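Local coordinates for translation initiation factor eif-2b-like protein (Chaetomium thermophilum, PDB 4ZEO) that probably acts as the delta regulatory subunit of eIF2B, the guanine nucleotide exchange factor for eIF2 in translation initiation, at residues K187-Y192 and R202-H207; A180-F185 and G227-L232; T312-P317 and R346-A351. All coordinates share one frame; numbering follows the deposited sequence.

Contact 1 (K187-Y192 and R202-H207); sequences KVIESY and RHFVPH
Tyr192 and Phe204 supply most of the buried surface here and illustrate how an aromatic cluster joins two consecutive helices close to their connection. Phe204 directs its rim at one face of Tyr192 in a T-shaped pair, with planes at 79° and ring centroids 5.0 Å apart. Its CD1 lies off-centre over the tyrosine, 3.7 Å from Tyr192 CD1. The far end of the phenylalanine slips between the helices, where Phe204 CZ meets Ile189 CG1 at 3.9 Å, and Val188 CG1 lies a little further off beside Phe204 CE1. With CG anti to the backbone N (chi1 -179°), Tyr192 extends across to the second helix, and its OH hydrogen-bonds His203 ND1 at 2.6 Å, at the edge of the imidazole, near its plane. The two rings meet rim to rim, neither covering the other.

Away from the rings the contact thins. His203 is partly exposed, and on one face of its ring rests the CB of His207, whose ND1 makes a weak hydrogen bond to His203 O. On the buried side, helix 246-277 covers Ile189, and Val237 of helix 224-239 touches Phe204. Tyr192, His203 and Phe204 thus form an aromatic cluster across the short connection between helices 174-191 and 200-219, within the helical bundle that precedes the Rossmann-like part of the chain.

Contact 2 (A180-F185 and G227-L232); sequences ATLLAF and GNAIRL
Across 180-185 and 227-232 the nearest CA atoms are those of Leu182 and Ala229, 8.2 Å apart, so the two helical segments meet through side chains alone. What passes between them is sparse and wholly apolar. Leu182 leaves its backbone at a slant, yet its CD2 branch turns inward and stops 4.1 Å from Ala229 CB, so a branched side chain from one helix is set against the methyl of Ala229, which points toward the first helix.

The second meeting lies further along both segments. Phe185 CE2 and Ile230 CG1 are 4.2 Å apart, the isoleucine arriving near the plane of the ring, at its edge, and the two side chains crossing at about a right angle. Ile230 has CG1 anti to the carbonyl carbon (chi1 -75°), which places that branch, rather than CG2, against the phenyl rim. Thr181 CG2, from the same helix as Phe185, lies 3.6 Å above one face of the ring, toward its rim.

The contact lies in the helical bundle preceding the Rossmann-like part of the chain, where two further helices complete the surroundings. Helix 200-219 contributes Leu209 and Gln212 beside Phe185 and Ile213 beside Ile230, while Leu260 and Ile261 of helix 246-277 pack on Leu182.

Away from the contact, Arg231 and Asn228 pair: Arg231 NH1 hydrogen-bonds Asn228 OD1 at 2.8 Å, with the oxygen in the guanidinium plane but the donor above the carbonyl plane of the amide. Arg399 brings a like charge close to Arg231, and Asn228 ND2 hydrogen-bonds Ile395 O and Phe397 O, so both ends of this buried amide are engaged.

Contact 3 (T312-P317 and R346-A351); sequences TVLDDP and RSKVPA
Thr312 OG1 reaches Lys348 through one water, 2.6 Å from the hydroxyl, and the same water donates to Lys348 O at 2.9 Å. The bridge joins a strand of the Rossmann-like parallel sheet to the end of helix 345-348, in the crossover that leaves edge strand 336-338 and returns to the sheet at strand 354-358. Because Val349 abandons helical geometry, Lys348 O stands at the point where the helix gives way to loop, and the water supplies it with a partner.

Beside this polar link the contact is apolar. Leu314, two residues further along the strand and on the same face of the sheet, pushes CD2 against the base of the lysine chain. Leu314 also touches Val287 and Tyr289 of strand 285-289 and Val377 of helix 374-384. Lys348 thus offers its aliphatic part to the sheet; its chain then bends at chi2 (-54°) and again at chi4, and NZ hydrogen-bonds Gly343 O, with a weak second bond to Ser339 OG. Leu314 CD2 touches two successive carbons of the lysine, Lys348 CB at 3.8 Å and Lys348 CG at 3.9 Å.

Followed from the N terminus, helix 174-191 first presents 180-185, then 187-192 just beyond it. The later segment finds its partner first: contact 1 closes a short loop of nine intervening residues onto helix 200-219. Contact 2 closes when the chain reaches helix 224-239, enclosing contact 1, so the two are nested and together tie one helix to the next two in sequence. Their centres are 13 Å apart. Contact 3 opens only after both have closed; it closes a loop of 28 residues and ties strand 310-314 to helix 345-348. Its centre lies 36 Å from that of contact 2 and 49 Å from that of contact 1, on the opposite side of the chain's centre.

Contact 1 (K187-Y192 and R202-H207)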
ATOM      1  N   LYS A 187     -15.935   5.677  12.121  1.00 53.96           N
ATOM      2  CA  LYS A 187     -17.306   5.427  12.538  1.00 56.14           C
ATOM      3  C   LYS A 187     -17.367   4.970  14.011  1.00 53.72           C
ATOM      4  O   LYS A 187     -18.268   5.349  14.758  1.00 56.86           O
ATOM      5  CB  LYS A 187     -17.930   4.380  11.620  1.00 57.97           C
ATOM      6  CG  LYS A 187     -18.341   4.898  10.258  1.00 61.88           C
ATOM      7  CD  LYS A 187     -19.041   3.811   9.468  1.00 64.92           C
ATOM      8  CE  LYS A 187     -19.148   4.127   7.980  1.00 68.64           C
ATOM      9  NZ  LYS A 187     -20.243   5.085   7.641  1.00 76.05           N
ATOM     10  N   VAL A 188     -16.387   4.172  14.427  1.00 48.94           N
ATOM     11  CA  VAL A 188     -16.304   3.689  15.807  1.00 46.04           C
ATOM     12  C   VAL A 188     -16.196   4.865  16.779  1.00 49.31           C
ATOM     13  O   VAL A 188     -16.903   4.913  17.784  1.00 51.75           O
ATOM     14  CB  VAL A 188     -15.105   2.737  15.990  1.00 41.56           C
ATOM     15  CG1 VAL A 188     -14.885   2.406  17.455  1.00 41.36           C
ATOM     16  CG2 VAL A 188     -15.298   1.484  15.170  1.00 38.91           C
ATOM     17  N   ILE A 189     -15.346   5.830  16.442  1.00 49.79           N
ATOM     18  CA  ILE A 189     -15.178   7.029  17.242  1.00 52.90           C
ATOM     19  C   ILE A 189     -16.455   7.867  17.286  1.00 59.36           C
ATOM     20  O   ILE A 189     -16.846   8.338  18.359  1.00 61.21           O
ATOM     21  CB  ILE A 189     -14.030   7.878  16.694  1.00 52.34           C
ATOM     22  CG1 ILE A 189     -12.715   7.118  16.836  1.00 49.03           C
ATOM     23  CG2 ILE A 189     -13.942   9.204  17.410  1.00 54.73           C
ATOM     24  CD1 ILE A 189     -11.563   7.777  16.127  1.00 48.68           C
ATOM     25  N   GLU A 190     -17.134   7.997  16.141  1.00 62.00           N
ATOM     26  CA  GLU A 190     -18.392   8.744  16.074  1.00 67.79           C
ATOM     27  C   GLU A 190     -19.395   8.135  17.035  1.00 69.73           C
ATOM     28  O   GLU A 190     -20.049   8.839  17.801  1.00 73.05           O
ATOM     29  CB  GLU A 190     -18.969   8.753  14.644  1.00 70.07           C
ATOM     30  CG  GLU A 190     -18.293   9.732  13.677  1.00 71.45           C
ATOM     31  CD  GLU A 190     -18.884   9.715  12.254  1.00 73.12           C
ATOM     32  OE1 GLU A 190     -18.993   8.622  11.645  1.00 70.50           O
ATOM     33  OE2 GLU A 190     -19.263  10.804  11.757  1.00 76.04           O
ATOM     34  N   SER A 191     -19.484   6.814  17.005  1.00 68.31           N
ATOM     35  CA  SER A 191     -20.417   6.070  17.831  1.00 70.79           C
ATOM     36  C   SER A 191     -20.048   6.116  19.305  1.00 68.37           C
ATOM     37  O   SER A 191     -20.899   5.942  20.167  1.00 71.32           O
ATOM     38  CB  SER A 191     -20.480   4.618  17.362  1.00 74.37           C
ATOM     39  OG  SER A 191     -21.255   4.497  16.182  1.00 81.90           O
ATOM     40  N   TYR A 192     -18.762   6.287  19.589  1.00 63.67           N
ATOM     41  CA  TYR A 192     -18.270   6.135  20.953  1.00 61.07           C
ATOM     42  C   TYR A 192     -18.901   7.093  21.972  1.00 65.32           C
ATOM     43  O   TYR A 192     -18.992   8.305  21.748  1.00 65.88           O
ATOM     44  CB  TYR A 192     -16.759   6.302  20.978  1.00 54.25           C
ATOM     45  CG  TYR A 192     -16.183   6.143  22.354  1.00 53.50           C
ATOM     46  CD1 TYR A 192     -16.079   4.884  22.934  1.00 51.79           C
ATOM     47  CD2 TYR A 192     -15.750   7.248  23.088  1.00 54.40           C
ATOM     48  CE1 TYR A 192     -15.552   4.728  24.199  1.00 51.71           C
ATOM     49  CE2 TYR A 192     -15.219   7.096  24.353  1.00 53.82           C
ATOM     50  CZ  TYR A 192     -15.122   5.832  24.901  1.00 53.07           C
ATOM     51  OH  TYR A 192     -14.595   5.658  26.160  1.00 55.52           O
ATOM     52  N   ARG A 202      -8.703   6.972  29.180  1.00 64.56           N
ATOM     53  CA  ARG A 202      -8.525   5.746  29.953  1.00 66.25           C
ATOM     54  C   ARG A 202      -9.336   4.533  29.432  1.00 68.37           C
ATOM     55  O   ARG A 202      -8.914   3.391  29.601  1.00 72.36           O
ATOM     56  CB  ARG A 202      -8.823   6.044  31.432  1.00 72.20           C
ATOM     57  CG  ARG A 202      -7.700   6.897  32.072  1.00 75.09           C
ATOM     58  CD  ARG A 202      -7.639   6.811  33.607  1.00 81.85           C
ATOM     59  NE  ARG A 202      -6.961   7.980  34.183  1.00 86.55           N
ATOM     60  CZ  ARG A 202      -6.743   8.176  35.483  1.00 91.95           C
ATOM     61  NH1 ARG A 202      -7.127   7.273  36.378  1.00 94.17           N
ATOM     62  NH2 ARG A 202      -6.121   9.277  35.893  1.00 95.99           N
ATOM     63  N   HIS A 203     -10.565   4.772  28.974  1.00 63.96           N
ATOM     64  CA  HIS A 203     -11.496   3.718  28.530  1.00 58.04           C
ATOM     65  C   HIS A 203     -11.366   3.233  27.070  1.00 53.97           C
ATOM     66  O   HIS A 203     -11.482   2.040  26.774  1.00 52.37           O
ATOM     67  CB  HIS A 203     -12.935   4.193  28.765  1.00 58.41           C
ATOM     68  CG  HIS A 203     -13.976   3.183  28.403  1.00 55.59           C
ATOM     69  ND1 HIS A 203     -14.699   3.237  27.226  1.00 53.34           N
ATOM     70  CD2 HIS A 203     -14.436   2.098  29.075  1.00 55.63           C
ATOM     71  CE1 HIS A 203     -15.538   2.218  27.182  1.00 53.68           C
ATOM     72  NE2 HIS A 203     -15.407   1.517  28.299  1.00 54.87           N
ATOM     73  N   PHE A 204     -11.176   4.168  26.150  1.00 52.29           N
ATOM     74  CA  PHE A 204     -11.345   3.887  24.730  1.00 48.11           C
ATOM     75  C   PHE A 204     -10.429   2.791  24.157  1.00 47.27           C
ATOM     76  O   PHE A 204     -10.902   1.858  23.501  1.00 46.88           O
ATOM     77  CB  PHE A 204     -11.187   5.194  23.935  1.00 45.50           C
ATOM     78  CG  PHE A 204     -11.335   5.018  22.451  1.00 41.11           C
ATOM     79  CD1 PHE A 204     -12.584   4.791  21.885  1.00 41.75           C
ATOM     80  CD2 PHE A 204     -10.232   5.109  21.610  1.00 37.87           C
ATOM     81  CE1 PHE A 204     -12.725   4.606  20.491  1.00 39.84           C
ATOM     82  CE2 PHE A 204     -10.365   4.939  20.219  1.00 36.75           C
ATOM     83  CZ  PHE A 204     -11.610   4.684  19.663  1.00 36.73           C
ATOM     84  N   VAL A 205      -9.135   2.880  24.404  1.00 46.38           N
ATOM     85  CA  VAL A 205      -8.218   1.918  23.811  1.00 43.83           C
ATOM     86  C   VAL A 205      -8.441   0.483  24.324  1.00 44.55           C
ATOM     87  O   VAL A 205      -8.667  -0.427  23.528  1.00 45.49           O
ATOM     88  CB  VAL A 205      -6.745   2.364  24.034  1.00 48.90           C
ATOM     89  CG1 VAL A 205      -5.756   1.279  23.621  1.00 47.23           C
ATOM     90  CG2 VAL A 205      -6.481   3.677  23.283  1.00 48.04           C
ATOM     91  N   PRO A 206      -8.458   0.270  25.645  1.00 45.64           N
ATOM     92  CA  PRO A 206      -8.634  -1.150  25.983  1.00 46.87           C
ATOM     93  C   PRO A 206     -10.062  -1.734  25.752  1.00 46.81           C
ATOM     94  O   PRO A 206     -10.191  -2.909  25.449  1.00 45.83           O
ATOM     95  CB  PRO A 206      -8.234  -1.189  27.459  1.00 49.24           C
ATOM     96  CG  PRO A 206      -8.592   0.185  27.970  1.00 51.10           C
ATOM     97  CD  PRO A 206      -8.231   1.101  26.847  1.00 49.10           C
ATOM     98  N   HIS A 207     -11.111  -0.956  25.978  1.00 48.50           N
ATOM     99  CA  HIS A 207     -12.484  -1.469  25.872  1.00 48.46           C
ATOM    100  C   HIS A 207     -13.145  -1.389  24.509  1.00 47.03           C
ATOM    101  O   HIS A 207     -14.042  -2.166  24.233  1.00 48.19           O
ATOM    102  CB  HIS A 207     -13.367  -0.788  26.908  1.00 49.71           C
ATOM    103  CG  HIS A 207     -13.012  -1.173  28.304  1.00 50.76           C
ATOM    104  ND1 HIS A 207     -11.956  -0.607  28.984  1.00 50.52           N
ATOM    105  CD2 HIS A 207     -13.524  -2.119  29.128  1.00 52.82           C
ATOM    106  CE1 HIS A 207     -11.859  -1.155  30.179  1.00 53.81           C
ATOM    107  NE2 HIS A 207     -12.805  -2.074  30.292  1.00 55.23           N
TER

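Contact 2 (A180-F185 and G227-L232)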
ATOM      1  N   ALA A 180      -9.872   1.342   4.443  1.00 43.31           N
ATOM      2  CA  ALA A 180     -11.131   0.776   4.897  1.00 43.03           C
ATOM      3  C   ALA A 180     -11.141   0.738   6.428  1.00 43.05           C
ATOM      4  O   ALA A 180     -12.124   1.115   7.063  1.00 45.23           O
ATOM      5  CB  ALA A 180     -11.329  -0.633   4.304  1.00 42.47           C
ATOM      6  N   THR A 181     -10.004   0.351   7.004  1.00 39.32           N
ATOM      7  CA  THR A 181      -9.835   0.305   8.445  1.00 35.94           C
ATOM      8  C   THR A 181      -9.971   1.678   9.092  1.00 39.83           C
ATOM      9  O   THR A 181     -10.666   1.823  10.100  1.00 44.23           O
ATOM     10  CB  THR A 181      -8.455  -0.270   8.825  1.00 33.61           C
ATOM     11  OG1 THR A 181      -8.288  -1.562   8.236  1.00 34.69           O
ATOM     12  CG2 THR A 181      -8.297  -0.380  10.341  1.00 31.22           C
ATOM     13  N   LEU A 182      -9.303   2.683   8.531  1.00 39.02           N
ATOM     14  CA  LEU A 182      -9.350   4.026   9.101  1.00 38.13           C
ATOM     15  C   LEU A 182     -10.771   4.587   9.045  1.00 41.27           C
ATOM     16  O   LEU A 182     -11.215   5.242   9.980  1.00 42.56           O
ATOM     17  CB  LEU A 182      -8.385   4.968   8.370  1.00 37.70           C
ATOM     18  CG  LEU A 182      -6.919   4.583   8.638  1.00 35.15           C
ATOM     19  CD1 LEU A 182      -5.908   5.466   7.920  1.00 33.65           C
ATOM     20  CD2 LEU A 182      -6.660   4.577  10.105  1.00 34.96           C
ATOM     21  N   LEU A 183     -11.486   4.325   7.950  1.00 41.48           N
ATOM     22  CA  LEU A 183     -12.868   4.776   7.831  1.00 43.98           C
ATOM     23  C   LEU A 183     -13.808   4.056   8.801  1.00 44.14           C
ATOM     24  O   LEU A 183     -14.711   4.672   9.353  1.00 50.09           O
ATOM     25  CB  LEU A 183     -13.374   4.594   6.404  1.00 46.28           C
ATOM     26  CG  LEU A 183     -12.769   5.520   5.354  1.00 46.79           C
ATOM     27  CD1 LEU A 183     -13.287   5.145   3.980  1.00 47.88           C
ATOM     28  CD2 LEU A 183     -13.045   6.982   5.680  1.00 48.14           C
ATOM     29  N   ALA A 184     -13.609   2.761   9.005  1.00 39.60           N
ATOM     30  CA  ALA A 184     -14.424   2.035   9.970  1.00 40.03           C
ATOM     31  C   ALA A 184     -14.155   2.562  11.379  1.00 41.99           C
ATOM     32  O   ALA A 184     -15.094   2.770  12.177  1.00 42.66           O
ATOM     33  CB  ALA A 184     -14.155   0.541   9.895  1.00 38.40           C
ATOM     34  N   PHE A 185     -12.875   2.776  11.678  1.00 40.77           N
ATOM     35  CA  PHE A 185     -12.466   3.343  12.967  1.00 41.72           C
ATOM     36  C   PHE A 185     -13.074   4.743  13.154  1.00 45.41           C
ATOM     37  O   PHE A 185     -13.410   5.171  14.257  1.00 47.44           O
ATOM     38  CB  PHE A 185     -10.941   3.447  13.073  1.00 39.00           C
ATOM     39  CG  PHE A 185     -10.261   2.145  13.351  1.00 37.68           C
ATOM     40  CD1 PHE A 185     -10.994   0.976  13.531  1.00 38.49           C
ATOM     41  CD2 PHE A 185      -8.882   2.095  13.513  1.00 36.37           C
ATOM     42  CE1 PHE A 185     -10.347  -0.227  13.823  1.00 37.38           C
ATOM     43  CE2 PHE A 185      -8.238   0.892  13.810  1.00 34.87           C
ATOM     44  CZ  PHE A 185      -8.967  -0.259  13.960  1.00 34.95           C
ATOM     45  N   GLY A 227      -0.608  -1.649  11.123  1.00 34.47           N
ATOM     46  CA  GLY A 227       0.135  -1.636  12.359  1.00 33.26           C
ATOM     47  C   GLY A 227       0.622  -0.231  12.678  1.00 34.44           C
ATOM     48  O   GLY A 227       0.523   0.221  13.829  1.00 35.25           O
ATOM     49  N   ASN A 228       1.152   0.460  11.662  1.00 34.21           N
ATOM     50  CA  ASN A 228       1.668   1.822  11.846  1.00 34.91           C
ATOM     51  C   ASN A 228       0.570   2.820  12.196  1.00 33.96           C
ATOM     52  O   ASN A 228       0.721   3.630  13.106  1.00 37.02           O
ATOM     53  CB  ASN A 228       2.424   2.290  10.596  1.00 36.10           C
ATOM     54  CG  ASN A 228       3.792   1.648  10.473  1.00 36.79           C
ATOM     55  OD1 ASN A 228       4.460   1.432  11.479  1.00 39.10           O
ATOM     56  ND2 ASN A 228       4.219   1.342   9.237  1.00 34.89           N
ATOM     57  N   ALA A 229      -0.545   2.755  11.477  1.00 32.56           N
ATOM     58  CA  ALA A 229      -1.628   3.687  11.739  1.00 33.56           C
ATOM     59  C   ALA A 229      -2.166   3.536  13.171  1.00 34.89           C
ATOM     60  O   ALA A 229      -2.476   4.532  13.829  1.00 37.47           O
ATOM     61  CB  ALA A 229      -2.738   3.494  10.727  1.00 31.31           C
ATOM     62  N   ILE A 230      -2.276   2.287  13.628  1.00 33.81           N
ATOM     63  CA  ILE A 230      -2.765   1.946  14.959  1.00 34.00           C
ATOM     64  C   ILE A 230      -1.840   2.492  16.038  1.00 37.93           C
ATOM     65  O   ILE A 230      -2.298   3.051  17.044  1.00 41.41           O
ATOM     66  CB  ILE A 230      -2.937   0.409  15.097  1.00 34.93           C
ATOM     67  CG1 ILE A 230      -4.191  -0.045  14.346  1.00 34.99           C
ATOM     68  CG2 ILE A 230      -3.047  -0.036  16.558  1.00 34.87           C
ATOM     69  CD1 ILE A 230      -4.366  -1.546  14.266  1.00 36.52           C
ATOM     70  N   ARG A 231      -0.535   2.347  15.828  1.00 37.53           N
ATOM     71  CA  ARG A 231       0.433   2.894  16.777  1.00 37.25           C
ATOM     72  C   ARG A 231       0.288   4.411  16.847  1.00 37.12           C
ATOM     73  O   ARG A 231       0.284   4.976  17.944  1.00 39.42           O
ATOM     74  CB  ARG A 231       1.862   2.494  16.403  1.00 40.09           C
ATOM     75  CG  ARG A 231       2.954   3.201  17.204  1.00 46.34           C
ATOM     76  CD  ARG A 231       4.330   2.761  16.743  1.00 52.74           C
ATOM     77  NE  ARG A 231       4.385   2.740  15.279  1.00 57.65           N
ATOM     78  CZ  ARG A 231       4.593   3.809  14.509  1.00 60.76           C
ATOM     79  NH1 ARG A 231       4.603   3.671  13.192  1.00 57.17           N
ATOM     80  NH2 ARG A 231       4.791   5.011  15.047  1.00 63.90           N
ATOM     81  N   LEU A 232       0.134   5.061  15.689  1.00 33.55           N
ATOM     82  CA  LEU A 232      -0.062   6.519  15.649  1.00 36.07           C
ATOM     83  C   LEU A 232      -1.360   6.968  16.319  1.00 36.09           C
ATOM     84  O   LEU A 232      -1.361   7.932  17.089  1.00 38.71           O
ATOM     85  CB  LEU A 232      -0.021   7.028  14.213  1.00 34.11           C
ATOM     86  CG  LEU A 232       1.337   6.958  13.512  1.00 36.02           C
ATOM     87  CD1 LEU A 232       1.222   7.225  12.012  1.00 33.28           C
ATOM     88  CD2 LEU A 232       2.294   7.945  14.155  1.00 34.24           C
TER

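Contact 3 (T312-P317 and R346-A351)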
ATOM      1  N   THR A 312       6.608  -3.241 -20.924  1.00 38.56           N
ATOM      2  CA  THR A 312       6.582  -4.683 -20.919  1.00 40.45           C
ATOM      3  C   THR A 312       5.941  -5.106 -19.621  1.00 39.54           C
ATOM      4  O   THR A 312       6.377  -4.714 -18.547  1.00 37.18           O
ATOM      5  CB  THR A 312       8.002  -5.302 -21.061  1.00 44.32           C
ATOM      6  OG1 THR A 312       8.503  -5.052 -22.377  1.00 46.86           O
ATOM      7  CG2 THR A 312       7.968  -6.816 -20.830  1.00 44.41           C
ATOM      8  N   VAL A 313       4.867  -5.877 -19.725  1.00 41.87           N
ATOM      9  CA  VAL A 313       4.186  -6.370 -18.543  1.00 40.33           C
ATOM     10  C   VAL A 313       4.374  -7.864 -18.412  1.00 41.01           C
ATOM     11  O   VAL A 313       3.967  -8.638 -19.277  1.00 42.59           O
ATOM     12  CB  VAL A 313       2.683  -6.025 -18.562  1.00 41.50           C
ATOM     13  CG1 VAL A 313       2.018  -6.516 -17.289  1.00 43.05           C
ATOM     14  CG2 VAL A 313       2.500  -4.520 -18.697  1.00 39.38           C
ATOM     15  N   LEU A 314       5.006  -8.251 -17.314  1.00 40.60           N
ATOM     16  CA  LEU A 314       5.279  -9.644 -17.023  1.00 42.63           C
ATOM     17  C   LEU A 314       4.226 -10.109 -16.024  1.00 46.33           C
ATOM     18  O   LEU A 314       3.652  -9.271 -15.318  1.00 45.72           O
ATOM     19  CB  LEU A 314       6.692  -9.796 -16.461  1.00 40.77           C
ATOM     20  CG  LEU A 314       7.882  -9.325 -17.315  1.00 39.85           C
ATOM     21  CD1 LEU A 314       9.155  -9.265 -16.485  1.00 39.47           C
ATOM     22  CD2 LEU A 314       8.100 -10.240 -18.481  1.00 41.44           C
ATOM     23  N   ASP A 315       3.921 -11.408 -15.967  1.00 47.37           N
ATOM     24  CA  ASP A 315       2.869 -11.828 -15.052  1.00 51.03           C
ATOM     25  C   ASP A 315       3.146 -13.132 -14.336  1.00 54.77           C
ATOM     26  O   ASP A 315       4.104 -13.844 -14.646  1.00 59.07           O
ATOM     27  CB  ASP A 315       1.532 -11.960 -15.786  1.00 54.65           C
ATOM     28  CG  ASP A 315       0.362 -11.343 -15.000  1.00 54.15           C
ATOM     29  OD1 ASP A 315      -0.707 -11.168 -15.612  1.00 56.77           O
ATOM     30  OD2 ASP A 315       0.501 -11.055 -13.782  1.00 50.18           O
ATOM     31  N   ASP A 316       2.307 -13.405 -13.342  1.00 55.02           N
ATOM     32  CA  ASP A 316       2.225 -14.697 -12.680  1.00 55.07           C
ATOM     33  C   ASP A 316       1.122 -15.458 -13.417  1.00 58.91           C
ATOM     34  O   ASP A 316      -0.015 -14.991 -13.455  1.00 60.26           O
ATOM     35  CB  ASP A 316       1.897 -14.509 -11.191  1.00 56.08           C
ATOM     36  CG  ASP A 316       1.859 -15.816 -10.400  1.00 60.66           C
ATOM     37  OD1 ASP A 316       1.527 -16.887 -10.947  1.00 66.84           O
ATOM     38  OD2 ASP A 316       2.126 -15.756  -9.189  1.00 59.88           O
ATOM     39  N   PRO A 317       1.438 -16.642 -13.970  1.00 58.51           N
ATOM     40  CA  PRO A 317       0.500 -17.430 -14.775  1.00 61.75           C
ATOM     41  C   PRO A 317      -0.743 -17.833 -13.987  1.00 62.47           C
ATOM     42  O   PRO A 317      -1.782 -18.115 -14.579  1.00 64.73           O
ATOM     43  CB  PRO A 317       1.334 -18.648 -15.187  1.00 63.04           C
ATOM     44  CG  PRO A 317       2.345 -18.773 -14.108  1.00 53.30           C
ATOM     45  CD  PRO A 317       2.724 -17.348 -13.831  1.00 59.78           C
ATOM     46  N   ARG A 346      15.600 -13.120 -18.850  1.00 60.44           N
ATOM     47  CA  ARG A 346      16.765 -12.323 -19.210  1.00 65.07           C
ATOM     48  C   ARG A 346      16.531 -11.553 -20.521  1.00 64.94           C
ATOM     49  O   ARG A 346      16.989 -10.407 -20.675  1.00 63.93           O
ATOM     50  CB  ARG A 346      18.021 -13.184 -19.300  1.00 72.62           C
ATOM     51  CG  ARG A 346      19.028 -12.676 -20.287  1.00 79.30           C
ATOM     52  CD  ARG A 346      20.365 -13.389 -20.147  1.00 87.03           C
ATOM     53  NE  ARG A 346      21.431 -12.391 -20.176  1.00 91.83           N
ATOM     54  CZ  ARG A 346      22.684 -12.582 -19.775  1.00 97.99           C
ATOM     55  NH1 ARG A 346      23.088 -13.763 -19.332  1.00 99.57           N
ATOM     56  NH2 ARG A 346      23.547 -11.581 -19.847  1.00101.76           N
ATOM     57  N   SER A 347      15.841 -12.192 -21.462  1.00 65.58           N
ATOM     58  CA  SER A 347      15.407 -11.551 -22.701  1.00 67.90           C
ATOM     59  C   SER A 347      14.518 -10.316 -22.432  1.00 67.85           C
ATOM     60  O   SER A 347      14.679  -9.270 -23.058  1.00 71.10           O
ATOM     61  CB  SER A 347      14.645 -12.558 -23.556  1.00 71.10           C
ATOM     62  OG  SER A 347      15.444 -13.700 -23.813  1.00 74.35           O
ATOM     63  N   LYS A 348      13.547 -10.475 -21.536  1.00 63.88           N
ATOM     64  CA  LYS A 348      12.517  -9.468 -21.263  1.00 62.16           C
ATOM     65  C   LYS A 348      13.055  -8.206 -20.566  1.00 58.34           C
ATOM     66  O   LYS A 348      12.413  -7.152 -20.615  1.00 56.84           O
ATOM     67  CB  LYS A 348      11.390 -10.076 -20.416  1.00 62.19           C
ATOM     68  CG  LYS A 348      10.819 -11.363 -20.977  1.00 64.11           C
ATOM     69  CD  LYS A 348      10.358 -11.244 -22.398  1.00 66.75           C
ATOM     70  CE  LYS A 348       9.608 -12.508 -22.819  1.00 69.49           C
ATOM     71  NZ  LYS A 348       9.114 -13.278 -21.645  1.00 69.81           N
ATOM     72  N   VAL A 349      14.137  -8.350 -19.800  1.00 55.12           N
ATOM     73  CA  VAL A 349      14.703  -7.210 -19.073  1.00 52.02           C
ATOM     74  C   VAL A 349      16.110  -6.804 -19.547  1.00 52.41           C
ATOM     75  O   VAL A 349      17.102  -7.181 -18.938  1.00 55.76           O
ATOM     76  CB  VAL A 349      14.770  -7.506 -17.559  1.00 50.37           C
ATOM     77  CG1 VAL A 349      14.839  -6.226 -16.789  1.00 49.29           C
ATOM     78  CG2 VAL A 349      13.563  -8.278 -17.122  1.00 50.30           C
ATOM     79  N   PRO A 350      16.204  -5.976 -20.594  1.00 51.93           N
ATOM     80  CA  PRO A 350      17.518  -5.552 -21.100  1.00 50.09           C
ATOM     81  C   PRO A 350      18.139  -4.509 -20.175  1.00 48.40           C
ATOM     82  O   PRO A 350      17.435  -3.970 -19.319  1.00 47.06           O
ATOM     83  CB  PRO A 350      17.195  -4.912 -22.451  1.00 51.80           C
ATOM     84  CG  PRO A 350      15.730  -5.239 -22.706  1.00 53.30           C
ATOM     85  CD  PRO A 350      15.111  -5.357 -21.357  1.00 51.33           C
ATOM     86  N   ALA A 351      19.413  -4.183 -20.372  1.00 48.77           N
ATOM     87  CA  ALA A 351      20.086  -3.199 -19.530  1.00 46.80           C
ATOM     88  C   ALA A 351      19.452  -1.810 -19.652  1.00 46.33           C
ATOM     89  O   ALA A 351      19.276  -1.115 -18.662  1.00 44.24           O
ATOM     90  CB  ALA A 351      21.557  -3.125 -19.894  1.00 47.83           C
TER
HETATM   91  O   HOH W   1      10.970  -5.680 -22.627  1.00 56.48           O